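Side-chain contacts in lipoprotein (Bacillus anthracis, PDB 4JG9), which is of unknown function but, as a putative lipoprotein, is probably held at the outer face of the cell membrane by a lipid on its N-terminal part: residues T58-Q63 with M77-I82; F94-M99 with K164-F169; L104-L109 with T117-Q122. All blocks are in the same frame, centred on the assembly; numbering follows the deposited sequence.

The three contacts lie in an all-beta fold with two antiparallel sheets, all within the DUF4871 region. Contact 1 comes first along the chain and belongs to the sheet of strands 60-63, 66-69, 75-78, 88-94 and 142-147. Contact 2 ties the loop after strand 88-94 to strand 164-173 of the other sheet, and the hairpin of contact 3 falls between its two halves in sequence. The centres of contacts 1 and 2 are about 16 Å apart. Those of contacts 2 and 3 are about 15 Å apart, and those of contacts 1 and 3 about 18 Å. Phe169 packs on Thr58 and Met77, and Phe94 on Leu104, so contact 2 touches both others and joins the two sheets through side chains.

Contact 1 of 3, residues T58-Q63 with M77-I82; sequences TPSFIQ and MADSPI
Ser60 and Asp79 alone make this contact, a single side-chain pair with the hydroxyl of one facing the carboxylate of the other. The tight part is one hydrogen bond: Ser60 OG gives its proton to Asp79 OD2, modelled at 2.4 Å. That is very short for such a bond, and the exact length is doubtful. The carboxylate meets the serine by one branch, for Asp79 OD1 stays 4.0 Å from Ser60 OG. Asp79 reaches across because its CG lies anti to the backbone N (chi1 -168°), which extends the side chain away from the inverse gamma turn centred on this residue. Elsewhere the two segments hardly meet. Ser60 is exposed and Asp79 partly so, and only 70 Å² is buried between the two segments. The backbones stay well apart, with Ser60 CA 6.9 Å from Asp79 CA. Lys69 also bonds to Ser60 OG and packs on Asp79. The gap is explained by the sheet order: strand 66-69, which carries Lys69, runs between strands 60-63 and 75-78, and the pair links its two neighbours at one end.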
ATOM      1  N   THR A  58      -2.124 -24.533   0.680  1.00 49.92           N
ATOM      2  CA  THR A  58      -2.883 -25.112  -0.425  1.00 50.19           C
ATOM      3  C   THR A  58      -2.056 -26.228  -1.071  1.00 50.75           C
ATOM      4  O   THR A  58      -0.862 -26.055  -1.327  1.00 49.93           O
ATOM      5  CB  THR A  58      -3.221 -24.044  -1.482  1.00 52.61           C
ATOM      6  OG1 THR A  58      -4.094 -23.067  -0.913  1.00 61.23           O
ATOM      7  CG2 THR A  58      -3.920 -24.661  -2.654  1.00 55.81           C
ATOM      8  N   PRO A  59      -2.660 -27.404  -1.279  1.00 53.09           N
ATOM      9  CA  PRO A  59      -1.877 -28.517  -1.836  1.00 52.42           C
ATOM     10  C   PRO A  59      -1.464 -28.284  -3.290  1.00 56.28           C
ATOM     11  O   PRO A  59      -2.178 -27.616  -4.044  1.00 58.85           O
ATOM     12  CB  PRO A  59      -2.839 -29.710  -1.742  1.00 46.09           C
ATOM     13  CG  PRO A  59      -4.192 -29.119  -1.693  1.00 51.13           C
ATOM     14  CD  PRO A  59      -4.038 -27.808  -0.952  1.00 54.66           C
ATOM     15  N   SER A  60      -0.305 -28.808  -3.672  1.00 57.18           N
ATOM     16  CA  SER A  60       0.149 -28.697  -5.054  1.00 51.70           C
ATOM     17  C   SER A  60      -0.599 -29.683  -5.946  1.00 50.55           C
ATOM     18  O   SER A  60      -1.001 -30.757  -5.500  1.00 52.65           O
ATOM     19  CB  SER A  60       1.649 -28.984  -5.151  1.00 51.06           C
ATOM     20  OG  SER A  60       2.402 -28.104  -4.351  1.00 57.43           O
ATOM     21  N   PHE A  61      -0.723 -29.342  -7.222  1.00 51.43           N
ATOM     22  CA  PHE A  61      -1.308 -30.246  -8.201  1.00 49.04           C
ATOM     23  C   PHE A  61      -0.579 -30.049  -9.519  1.00 49.28           C
ATOM     24  O   PHE A  61       0.054 -29.001  -9.752  1.00 47.74           O
ATOM     25  CB  PHE A  61      -2.814 -30.002  -8.372  1.00 44.47           C
ATOM     26  CG  PHE A  61      -3.150 -28.643  -8.904  1.00 48.21           C
ATOM     27  CD1 PHE A  61      -3.364 -28.448 -10.264  1.00 49.01           C
ATOM     28  CD2 PHE A  61      -3.270 -27.558  -8.051  1.00 47.97           C
ATOM     29  CE1 PHE A  61      -3.676 -27.194 -10.764  1.00 47.14           C
ATOM     30  CE2 PHE A  61      -3.583 -26.298  -8.546  1.00 49.62           C
ATOM     31  CZ  PHE A  61      -3.785 -26.115  -9.903  1.00 49.29           C
ATOM     32  N   ILE A  62      -0.727 -31.025 -10.403  1.00 47.93           N
ATOM     33  CA  ILE A  62      -0.064 -31.006 -11.691  1.00 55.08           C
ATOM     34  C   ILE A  62      -0.999 -30.572 -12.796  1.00 59.76           C
ATOM     35  O   ILE A  62      -2.098 -31.110 -12.959  1.00 65.54           O
ATOM     36  CB  ILE A  62       0.491 -32.399 -12.073  1.00 57.74           C
ATOM     37  CG1 ILE A  62       1.503 -32.878 -11.035  1.00 59.29           C
ATOM     38  CG2 ILE A  62       1.145 -32.345 -13.444  1.00 57.58           C
ATOM     39  CD1 ILE A  62       2.812 -32.080 -11.039  1.00 56.67           C
ATOM     40  N   GLN A  63      -0.535 -29.608 -13.570  1.00 57.85           N
ATOM     41  CA  GLN A  63      -1.246 -29.175 -14.750  1.00 63.55           C
ATOM     42  C   GLN A  63      -0.231 -29.170 -15.883  1.00 61.74           C
ATOM     43  O   GLN A  63       0.800 -28.499 -15.802  1.00 53.82           O
ATOM     44  CB  GLN A  63      -1.843 -27.787 -14.527  1.00 65.91           C
ATOM     45  CG  GLN A  63      -2.595 -27.239 -15.716  1.00 72.09           C
ATOM     46  CD  GLN A  63      -4.096 -27.236 -15.497  1.00 75.08           C
ATOM     47  OE1 GLN A  63      -4.574 -27.339 -14.361  1.00 77.59           O
ATOM     48  NE2 GLN A  63      -4.847 -27.093 -16.583  1.00 70.61           N
HETATM   49  N   MSE A  77      -0.512 -20.349  -9.111  1.00 42.95           N
HETATM   50  CA  MSE A  77       0.849 -19.906  -9.380  1.00 43.58           C
HETATM   51  C   MSE A  77       1.764 -21.113  -9.484  1.00 43.68           C
HETATM   52  O   MSE A  77       1.416 -22.204  -9.022  1.00 43.30           O
HETATM   53  CB  MSE A  77       1.348 -18.968  -8.289  1.00 46.12           C
HETATM   54  CG  MSE A  77       1.201 -19.536  -6.888  1.00 54.45           C
HETATM   55 SE   MSE A  77       2.024 -18.392  -5.497  1.00 70.51          SE
HETATM   56  CE  MSE A  77       3.678 -19.414  -5.390  1.00 73.85           C
ATOM     57  N   ALA A  78       2.927 -20.928 -10.100  1.00 42.45           N
ATOM     58  CA  ALA A  78       3.910 -21.995 -10.148  1.00 43.03           C
ATOM     59  C   ALA A  78       4.283 -22.379  -8.723  1.00 44.23           C
ATOM     60  O   ALA A  78       4.443 -21.510  -7.852  1.00 44.29           O
ATOM     61  CB  ALA A  78       5.140 -21.548 -10.914  1.00 41.41           C
ATOM     62  N   ASP A  79       4.424 -23.679  -8.481  1.00 43.87           N
ATOM     63  CA  ASP A  79       4.810 -24.135  -7.161  1.00 47.13           C
ATOM     64  C   ASP A  79       6.275 -23.793  -6.966  1.00 48.25           C
ATOM     65  O   ASP A  79       7.159 -24.611  -7.196  1.00 49.58           O
ATOM     66  CB  ASP A  79       4.590 -25.625  -6.981  1.00 52.88           C
ATOM     67  CG  ASP A  79       4.708 -26.046  -5.524  1.00 55.81           C
ATOM     68  OD1 ASP A  79       5.142 -25.213  -4.693  1.00 50.06           O
ATOM     69  OD2 ASP A  79       4.401 -27.217  -5.217  1.00 56.13           O
ATOM     70  N   SER A  80       6.532 -22.562  -6.563  1.00 48.98           N
ATOM     71  CA  SER A  80       7.898 -22.130  -6.366  1.00 54.51           C
ATOM     72  C   SER A  80       8.085 -21.746  -4.900  1.00 49.30           C
ATOM     73  O   SER A  80       7.161 -21.234  -4.270  1.00 51.17           O
ATOM     74  CB  SER A  80       8.183 -20.940  -7.278  1.00 58.85           C
ATOM     75  OG  SER A  80       9.508 -20.482  -7.107  1.00 68.21           O
ATOM     76  N   PRO A  81       9.277 -22.002  -4.344  1.00 46.44           N
ATOM     77  CA  PRO A  81       9.472 -21.672  -2.924  1.00 47.26           C
ATOM     78  C   PRO A  81       9.450 -20.160  -2.687  1.00 48.28           C
ATOM     79  O   PRO A  81      10.052 -19.381  -3.439  1.00 46.89           O
ATOM     80  CB  PRO A  81      10.853 -22.261  -2.600  1.00 41.90           C
ATOM     81  CG  PRO A  81      11.541 -22.402  -3.921  1.00 44.30           C
ATOM     82  CD  PRO A  81      10.471 -22.605  -4.963  1.00 45.29           C
ATOM     83  N   ILE A  82       8.704 -19.757  -1.665  1.00 51.35           N
ATOM     84  CA  ILE A  82       8.591 -18.349  -1.306  1.00 51.30           C
ATOM     85  C   ILE A  82       9.392 -18.052  -0.046  1.00 52.47           C
ATOM     86  O   ILE A  82       9.105 -18.569   1.035  1.00 48.64           O
ATOM     87  CB  ILE A  82       7.125 -17.972  -1.120  1.00 48.49           C
ATOM     88  CG1 ILE A  82       6.421 -18.034  -2.478  1.00 53.35           C
ATOM     89  CG2 ILE A  82       6.985 -16.602  -0.505  1.00 43.65           C
ATOM     90  CD1 ILE A  82       4.963 -18.370  -2.383  1.00 56.92           C
TER

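Contact 2 of 3, residues F94-M99 with K164-F169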
ATOM      1  N   PHE A  94      -3.813 -18.499 -15.487  1.00 43.93           N
ATOM      2  CA  PHE A  94      -5.246 -18.225 -15.498  1.00 44.30           C
ATOM      3  C   PHE A  94      -5.989 -19.357 -16.173  1.00 46.23           C
ATOM      4  O   PHE A  94      -6.232 -19.318 -17.379  1.00 49.56           O
ATOM      5  CB  PHE A  94      -5.515 -16.881 -16.177  1.00 46.65           C
ATOM      6  CG  PHE A  94      -4.686 -15.773 -15.614  1.00 48.71           C
ATOM      7  CD1 PHE A  94      -4.950 -15.273 -14.353  1.00 48.09           C
ATOM      8  CD2 PHE A  94      -3.613 -15.265 -16.321  1.00 51.73           C
ATOM      9  CE1 PHE A  94      -4.176 -14.279 -13.816  1.00 49.13           C
ATOM     10  CE2 PHE A  94      -2.836 -14.269 -15.791  1.00 49.89           C
ATOM     11  CZ  PHE A  94      -3.116 -13.775 -14.537  1.00 51.00           C
ATOM     12  N   LEU A  95      -6.333 -20.361 -15.369  1.00 43.95           N
ATOM     13  CA  LEU A  95      -6.879 -21.624 -15.835  1.00 42.73           C
ATOM     14  C   LEU A  95      -8.328 -21.492 -16.248  1.00 53.20           C
ATOM     15  O   LEU A  95      -8.803 -22.206 -17.137  1.00 62.14           O
ATOM     16  CB  LEU A  95      -6.754 -22.679 -14.731  1.00 44.29           C
ATOM     17  CG  LEU A  95      -5.394 -22.710 -14.021  1.00 49.97           C
ATOM     18  CD1 LEU A  95      -5.430 -23.644 -12.830  1.00 50.85           C
ATOM     19  CD2 LEU A  95      -4.298 -23.152 -14.992  1.00 52.49           C
ATOM     20  N   ASP A  96      -9.029 -20.574 -15.597  1.00 52.99           N
ATOM     21  CA  ASP A  96     -10.439 -20.347 -15.873  1.00 56.84           C
ATOM     22  C   ASP A  96     -10.637 -19.880 -17.327  1.00 60.35           C
ATOM     23  O   ASP A  96     -10.137 -18.816 -17.729  1.00 62.25           O
ATOM     24  CB  ASP A  96     -10.973 -19.321 -14.877  1.00 55.36           C
ATOM     25  CG  ASP A  96     -12.469 -19.119 -14.971  1.00 61.15           C
ATOM     26  OD1 ASP A  96     -13.104 -19.617 -15.927  1.00 63.08           O
ATOM     27  OD2 ASP A  96     -13.015 -18.442 -14.072  1.00 63.05           O
ATOM     28  N   PRO A  97     -11.358 -20.693 -18.126  1.00 58.17           N
ATOM     29  CA  PRO A  97     -11.644 -20.362 -19.527  1.00 59.13           C
ATOM     30  C   PRO A  97     -12.569 -19.156 -19.638  1.00 62.32           C
ATOM     31  O   PRO A  97     -12.697 -18.586 -20.721  1.00 62.80           O
ATOM     32  CB  PRO A  97     -12.340 -21.623 -20.059  1.00 50.31           C
ATOM     33  CG  PRO A  97     -12.864 -22.314 -18.865  1.00 51.17           C
ATOM     34  CD  PRO A  97     -11.890 -22.015 -17.754  1.00 54.93           C
ATOM     35  N   GLU A  98     -13.209 -18.783 -18.533  1.00 64.92           N
ATOM     36  CA  GLU A  98     -14.037 -17.581 -18.512  1.00 73.00           C
ATOM     37  C   GLU A  98     -13.520 -16.560 -17.484  1.00 67.27           C
ATOM     38  O   GLU A  98     -14.300 -15.920 -16.782  1.00 62.73           O
ATOM     39  CB  GLU A  98     -15.500 -17.940 -18.251  1.00 79.55           C
ATOM     40  CG  GLU A  98     -16.227 -18.422 -19.497  1.00 89.27           C
ATOM     41  CD  GLU A  98     -17.548 -19.094 -19.185  1.00 99.32           C
ATOM     42  OE1 GLU A  98     -18.331 -18.539 -18.385  1.00103.38           O
ATOM     43  OE2 GLU A  98     -17.803 -20.181 -19.740  1.00103.57           O
HETATM   44  N   MSE A  99     -12.197 -16.425 -17.417  1.00 63.17           N
HETATM   45  CA  MSE A  99     -11.555 -15.459 -16.544  1.00 57.08           C
HETATM   46  C   MSE A  99     -12.082 -14.076 -16.849  1.00 55.59           C
HETATM   47  O   MSE A  99     -12.043 -13.646 -17.996  1.00 60.07           O
HETATM   48  CB  MSE A  99     -10.050 -15.450 -16.784  1.00 56.80           C
HETATM   49  CG  MSE A  99      -9.295 -14.622 -15.760  1.00 55.88           C
HETATM   50 SE   MSE A  99      -9.019 -15.638 -14.135  1.00 75.21          SE
HETATM   51  CE  MSE A  99      -8.646 -14.139 -13.018  1.00 58.90           C
ATOM     52  N   LYS A 164     -13.463  -6.766  -8.234  1.00 44.11           N
ATOM     53  CA  LYS A 164     -14.455  -7.740  -7.777  1.00 40.67           C
ATOM     54  C   LYS A 164     -13.758  -9.002  -7.274  1.00 42.25           C
ATOM     55  O   LYS A 164     -12.833  -9.501  -7.924  1.00 40.63           O
ATOM     56  CB  LYS A 164     -15.406  -8.081  -8.919  1.00 40.37           C
ATOM     57  CG  LYS A 164     -16.454  -9.140  -8.606  1.00 42.76           C
ATOM     58  CD  LYS A 164     -17.282  -9.408  -9.853  1.00 45.90           C
ATOM     59  CE  LYS A 164     -18.216 -10.567  -9.671  1.00 55.99           C
ATOM     60  NZ  LYS A 164     -19.346 -10.220  -8.777  1.00 65.36           N
ATOM     61  N   TYR A 165     -14.174  -9.493  -6.108  1.00 42.95           N
ATOM     62  CA  TYR A 165     -13.561 -10.681  -5.517  1.00 44.25           C
ATOM     63  C   TYR A 165     -13.605 -11.878  -6.468  1.00 45.61           C
ATOM     64  O   TYR A 165     -14.645 -12.184  -7.048  1.00 50.37           O
ATOM     65  CB  TYR A 165     -14.244 -11.036  -4.194  1.00 44.65           C
ATOM     66  CG  TYR A 165     -13.671 -12.260  -3.524  1.00 48.53           C
ATOM     67  CD1 TYR A 165     -12.544 -12.169  -2.713  1.00 48.91           C
ATOM     68  CD2 TYR A 165     -14.254 -13.510  -3.697  1.00 50.19           C
ATOM     69  CE1 TYR A 165     -12.010 -13.296  -2.097  1.00 47.63           C
ATOM     70  CE2 TYR A 165     -13.728 -14.640  -3.081  1.00 39.36           C
ATOM     71  CZ  TYR A 165     -12.607 -14.527  -2.289  1.00 49.23           C
ATOM     72  OH  TYR A 165     -12.084 -15.649  -1.680  1.00 48.54           O
ATOM     73  N   TYR A 166     -12.474 -12.555  -6.623  1.00 43.19           N
ATOM     74  CA  TYR A 166     -12.396 -13.694  -7.528  1.00 44.78           C
ATOM     75  C   TYR A 166     -12.237 -14.992  -6.756  1.00 51.81           C
ATOM     76  O   TYR A 166     -13.055 -15.897  -6.872  1.00 54.39           O
ATOM     77  CB  TYR A 166     -11.239 -13.542  -8.522  1.00 38.89           C
ATOM     78  CG  TYR A 166     -11.187 -14.699  -9.484  1.00 43.78           C
ATOM     79  CD1 TYR A 166     -12.128 -14.813 -10.494  1.00 46.08           C
ATOM     80  CD2 TYR A 166     -10.234 -15.700  -9.359  1.00 48.24           C
ATOM     81  CE1 TYR A 166     -12.112 -15.877 -11.375  1.00 50.03           C
ATOM     82  CE2 TYR A 166     -10.207 -16.778 -10.239  1.00 49.78           C
ATOM     83  CZ  TYR A 166     -11.152 -16.855 -11.242  1.00 49.20           C
ATOM     84  OH  TYR A 166     -11.148 -17.903 -12.123  1.00 44.93           O
ATOM     85  N   ASP A 167     -11.145 -15.088  -6.010  1.00 51.86           N
ATOM     86  CA  ASP A 167     -10.894 -16.229  -5.156  1.00 47.72           C
ATOM     87  C   ASP A 167      -9.792 -15.926  -4.149  1.00 45.02           C
ATOM     88  O   ASP A 167      -9.309 -14.789  -4.050  1.00 46.01           O
ATOM     89  CB  ASP A 167     -10.536 -17.460  -5.989  1.00 51.72           C
ATOM     90  CG  ASP A 167     -11.159 -18.736  -5.425  1.00 57.48           C
ATOM     91  OD1 ASP A 167     -11.239 -18.834  -4.176  1.00 55.39           O
ATOM     92  OD2 ASP A 167     -11.606 -19.611  -6.217  1.00 56.92           O
ATOM     93  N   GLN A 168      -9.400 -16.948  -3.401  1.00 42.82           N
ATOM     94  CA  GLN A 168      -8.349 -16.814  -2.404  1.00 42.74           C
ATOM     95  C   GLN A 168      -7.666 -18.161  -2.182  1.00 46.54           C
ATOM     96  O   GLN A 168      -8.272 -19.206  -2.399  1.00 50.61           O
ATOM     97  CB  GLN A 168      -8.941 -16.304  -1.089  1.00 45.76           C
ATOM     98  CG  GLN A 168      -9.732 -17.348  -0.314  1.00 43.90           C
ATOM     99  CD  GLN A 168     -10.510 -16.763   0.857  1.00 49.34           C
ATOM    100  OE1 GLN A 168     -11.324 -17.454   1.469  1.00 55.58           O
ATOM    101  NE2 GLN A 168     -10.297 -15.482   1.147  1.00 48.55           N
ATOM    102  N   PHE A 169      -6.401 -18.143  -1.781  1.00 46.60           N
ATOM    103  CA  PHE A 169      -5.752 -19.369  -1.329  1.00 47.51           C
ATOM    104  C   PHE A 169      -4.560 -19.076  -0.427  1.00 49.81           C
ATOM    105  O   PHE A 169      -4.079 -17.946  -0.373  1.00 50.74           O
ATOM    106  CB  PHE A 169      -5.396 -20.317  -2.496  1.00 46.06           C
ATOM    107  CG  PHE A 169      -4.390 -19.765  -3.456  1.00 44.53           C
ATOM    108  CD1 PHE A 169      -3.033 -19.985  -3.270  1.00 49.06           C
ATOM    109  CD2 PHE A 169      -4.798 -19.053  -4.561  1.00 43.85           C
ATOM    110  CE1 PHE A 169      -2.096 -19.479  -4.161  1.00 46.90           C
ATOM    111  CE2 PHE A 169      -3.868 -18.536  -5.455  1.00 46.98           C
ATOM    112  CZ  PHE A 169      -2.517 -18.751  -5.253  1.00 47.39           C
TER
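Asp96 to Met99 form a type I beta turn, closed by Met99 N bonding to Asp96 O, and this turn faces Tyr166 on strand 164-173 with 9.2 Å between the nearest CA atoms, those of Met99 and Tyr166, so side chains alone bridge the gap. Tyr166 spans most of it. Its CG is anti to the backbone N (chi1 -178°), which sends the ring out toward the turn. At the far end Tyr166 OH donates over 2.8 Å to Asp96 OD2, which accepts through its anti lone pair, the one away from OD1. The carboxylate oxygen sits at the ring edge, in its plane, although the carboxylate and ring planes are turned 33° apart. The other oxygen, Asp96 OD1, takes Glu98 N at 2.7 Å in an Asx turn, met from above the carboxylate plane. The two bonds together restrict the rotation of the carboxylate.

Met99, present as selenomethionine, closes over one face of the same ring. Its chain bends at chi2 (81°) and lays CE 4.0 Å from the Tyr166 ring centroid, almost straight above it, a CH-pi contact. Met99 SE approaches more obliquely, 3.8 Å from Tyr166 CZ, and completes a Met-aromatic contact. Val161 and Ile136, of strands 153-161 and 131-136, also pack on Met99. Tyr166 and Asp167 together face Ile159 in a classic beta bulge, while Lys74 makes a cation-pi contact with the Tyr166 ring and a salt bridge to Asp167.

The chemistry thus combines a polar end with an apolar face: the phenol hydroxyl has a carboxylate acceptor, probably charged, the methyl lies over one ring face, and the nearby lysine may make the hydroxyl a somewhat better donor to Asp96.

Contact 3 of 3, residues L104-L109 with T117-Q122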
ATOM      1  N   LEU A 104      -5.616  -6.989 -12.211  1.00 36.93           N
ATOM      2  CA  LEU A 104      -5.570  -8.018 -11.175  1.00 40.84           C
ATOM      3  C   LEU A 104      -5.040  -7.448  -9.871  1.00 40.94           C
ATOM      4  O   LEU A 104      -3.986  -6.801  -9.854  1.00 40.93           O
ATOM      5  CB  LEU A 104      -4.681  -9.181 -11.625  1.00 35.34           C
ATOM      6  CG  LEU A 104      -4.478 -10.341 -10.658  1.00 39.60           C
ATOM      7  CD1 LEU A 104      -5.700 -11.234 -10.631  1.00 42.29           C
ATOM      8  CD2 LEU A 104      -3.256 -11.132 -11.073  1.00 41.85           C
ATOM      9  N   SER A 105      -5.774  -7.676  -8.787  1.00 38.32           N
ATOM     10  CA  SER A 105      -5.321  -7.256  -7.460  1.00 43.21           C
ATOM     11  C   SER A 105      -5.070  -8.444  -6.535  1.00 42.48           C
ATOM     12  O   SER A 105      -5.800  -9.442  -6.548  1.00 42.76           O
ATOM     13  CB  SER A 105      -6.333  -6.311  -6.792  1.00 44.46           C
ATOM     14  OG  SER A 105      -6.668  -5.205  -7.611  1.00 41.74           O
ATOM     15  N   ILE A 106      -4.024  -8.326  -5.732  1.00 39.80           N
ATOM     16  CA  ILE A 106      -3.747  -9.311  -4.713  1.00 41.21           C
ATOM     17  C   ILE A 106      -3.565  -8.614  -3.378  1.00 39.78           C
ATOM     18  O   ILE A 106      -2.688  -7.769  -3.227  1.00 40.30           O
ATOM     19  CB  ILE A 106      -2.483 -10.107  -5.006  1.00 44.59           C
ATOM     20  CG1 ILE A 106      -2.667 -10.938  -6.272  1.00 46.82           C
ATOM     21  CG2 ILE A 106      -2.171 -11.031  -3.834  1.00 44.39           C
ATOM     22  CD1 ILE A 106      -1.374 -11.464  -6.810  1.00 49.74           C
ATOM     23  N   ILE A 107      -4.399  -8.976  -2.412  1.00 39.72           N
ATOM     24  CA  ILE A 107      -4.330  -8.418  -1.071  1.00 40.08           C
ATOM     25  C   ILE A 107      -4.039  -9.542  -0.087  1.00 44.83           C
ATOM     26  O   ILE A 107      -4.851 -10.453   0.065  1.00 49.45           O
ATOM     27  CB  ILE A 107      -5.659  -7.773  -0.689  1.00 41.77           C
ATOM     28  CG1 ILE A 107      -6.030  -6.678  -1.702  1.00 38.86           C
ATOM     29  CG2 ILE A 107      -5.601  -7.231   0.730  1.00 43.77           C
ATOM     30  CD1 ILE A 107      -7.258  -5.880  -1.309  1.00 36.65           C
ATOM     31  N   ALA A 108      -2.904  -9.458   0.602  1.00 42.98           N
ATOM     32  CA  ALA A 108      -2.435 -10.545   1.461  1.00 41.26           C
ATOM     33  C   ALA A 108      -2.613 -10.242   2.941  1.00 46.23           C
ATOM     34  O   ALA A 108      -2.529  -9.078   3.379  1.00 48.97           O
ATOM     35  CB  ALA A 108      -0.976 -10.847   1.169  1.00 33.73           C
ATOM     36  N   LEU A 109      -2.895 -11.285   3.709  1.00 45.19           N
ATOM     37  CA  LEU A 109      -2.898 -11.175   5.166  1.00 46.10           C
ATOM     38  C   LEU A 109      -2.219 -12.377   5.778  1.00 48.77           C
ATOM     39  O   LEU A 109      -2.455 -13.522   5.375  1.00 50.78           O
ATOM     40  CB  LEU A 109      -4.317 -11.065   5.721  1.00 47.58           C
ATOM     41  CG  LEU A 109      -5.006  -9.737   5.402  1.00 51.43           C
ATOM     42  CD1 LEU A 109      -6.019  -9.918   4.283  1.00 46.91           C
ATOM     43  CD2 LEU A 109      -5.640  -9.139   6.654  1.00 55.45           C
ATOM     44  N   THR A 117      -1.950  -6.220   3.275  1.00 40.37           N
ATOM     45  CA  THR A 117      -0.767  -5.651   2.677  1.00 36.12           C
ATOM     46  C   THR A 117      -0.691  -6.055   1.227  1.00 38.54           C
ATOM     47  O   THR A 117      -1.218  -7.083   0.834  1.00 38.13           O
ATOM     48  CB  THR A 117       0.507  -6.104   3.408  1.00 46.38           C
ATOM     49  OG1 THR A 117       1.632  -5.375   2.916  1.00 44.23           O
ATOM     50  CG2 THR A 117       0.743  -7.574   3.203  1.00 39.32           C
ATOM     51  N   PRO A 118      -0.053  -5.221   0.428  1.00 36.97           N
ATOM     52  CA  PRO A 118       0.196  -5.541  -0.970  1.00 32.58           C
ATOM     53  C   PRO A 118       1.472  -6.345  -1.074  1.00 38.77           C
ATOM     54  O   PRO A 118       2.350  -6.178  -0.245  1.00 37.99           O
ATOM     55  CB  PRO A 118       0.389  -4.171  -1.609  1.00 35.97           C
ATOM     56  CG  PRO A 118       0.868  -3.309  -0.506  1.00 31.50           C
ATOM     57  CD  PRO A 118       0.144  -3.793   0.707  1.00 35.36           C
ATOM     58  N   LEU A 119       1.584  -7.206  -2.070  1.00 38.92           N
ATOM     59  CA  LEU A 119       2.818  -7.863  -2.274  1.00 43.82           C
ATOM     60  C   LEU A 119       3.370  -7.620  -3.650  1.00 39.72           C
ATOM     61  O   LEU A 119       4.369  -8.235  -3.961  1.00 43.75           O
ATOM     62  CB  LEU A 119       2.725  -9.357  -1.957  1.00 47.40           C
ATOM     63  CG  LEU A 119       1.506 -10.150  -2.405  1.00 49.20           C
ATOM     64  CD1 LEU A 119       1.426 -10.228  -3.917  1.00 47.85           C
ATOM     65  CD2 LEU A 119       1.570 -11.540  -1.812  1.00 49.39           C
ATOM     66  N   LEU A 120       2.817  -6.796  -4.505  1.00 35.21           N
ATOM     67  CA  LEU A 120       3.488  -6.702  -5.790  1.00 36.84           C
ATOM     68  C   LEU A 120       4.661  -5.718  -5.802  1.00 42.97           C
ATOM     69  O   LEU A 120       4.548  -4.601  -5.333  1.00 43.73           O
ATOM     70  CB  LEU A 120       2.500  -6.436  -6.915  1.00 33.86           C
ATOM     71  CG  LEU A 120       1.522  -7.569  -7.189  1.00 36.37           C
ATOM     72  CD1 LEU A 120       0.395  -7.085  -8.077  1.00 36.64           C
ATOM     73  CD2 LEU A 120       2.231  -8.753  -7.812  1.00 38.41           C
ATOM     74  N   PHE A 121       5.789  -6.165  -6.341  1.00 45.21           N
ATOM     75  CA  PHE A 121       6.967  -5.335  -6.528  1.00 37.37           C
ATOM     76  C   PHE A 121       7.328  -5.492  -7.985  1.00 39.53           C
ATOM     77  O   PHE A 121       8.179  -6.284  -8.345  1.00 45.42           O
ATOM     78  CB  PHE A 121       8.124  -5.788  -5.650  1.00 34.67           C
ATOM     79  CG  PHE A 121       8.018  -5.335  -4.228  1.00 38.22           C
ATOM     80  CD1 PHE A 121       7.514  -6.172  -3.261  1.00 35.65           C
ATOM     81  CD2 PHE A 121       8.424  -4.072  -3.863  1.00 39.27           C
ATOM     82  CE1 PHE A 121       7.417  -5.761  -1.954  1.00 38.34           C
ATOM     83  CE2 PHE A 121       8.332  -3.652  -2.556  1.00 37.32           C
ATOM     84  CZ  PHE A 121       7.827  -4.497  -1.600  1.00 38.72           C
ATOM     85  N   GLN A 122       6.646  -4.733  -8.823  1.00 39.59           N
ATOM     86  CA  GLN A 122       6.731  -4.893 -10.258  1.00 39.04           C
ATOM     87  C   GLN A 122       7.870  -4.081 -10.884  1.00 38.50           C
ATOM     88  O   GLN A 122       8.065  -2.903 -10.571  1.00 42.21           O
ATOM     89  CB  GLN A 122       5.393  -4.486 -10.887  1.00 43.27           C
ATOM     90  CG  GLN A 122       4.246  -5.453 -10.594  1.00 51.52           C
ATOM     91  CD  GLN A 122       4.486  -6.861 -11.190  1.00 58.35           C
ATOM     92  OE1 GLN A 122       5.267  -7.652 -10.654  1.00 56.40           O
ATOM     93  NE2 GLN A 122       3.807  -7.167 -12.299  1.00 57.76           N
TER
HETATM   94  O   HOH W   1      -0.408  -7.150  -4.188  1.00 37.24           O
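Leu119 lays its CD1 methyl against Ile106, 3.7 Å from Ile106 CG2, while its other branch, CD2, reaches Ala108 CB at 4.0 Å. The pair of methyls thus spans two alternate residues, Ile106 and Ala108, which point to the same side of strand 102-110, the longer arm of a beta hairpin whose short second arm is 117-118. Leu119 has CG between its backbone N and carbonyl carbon (chi1 42°), a crowded position that folds the isobutyl group back onto the strand.

Between the arms, Ala108 and Thr117 form an antiparallel hydrogen-bonded pair. Ala108 N donates to Thr117 O over 2.9 Å at 166°, and Thr117 N returns a more bent bond, 147°, to Ala108 O. Thr117 CG2 lies 3.6 Å from Ala108 O, on the same face as Ala108 CB. The hydroxyl turns elsewhere: Thr117 OG1 accepts from the backbone N of Asn40 of the second subunit and bonds only weakly to Pro118 O of its own chain. Asn40 ND2 of that subunit donates to Pro118 O, and the same residue packs on Leu119, so the hairpin forms part of the dimer contact.

Where the arms diverge, a water fills in for the direct backbone bond. It donates to Ile106 O at 2.6 Å and accepts from Leu119 N at 2.9 Å.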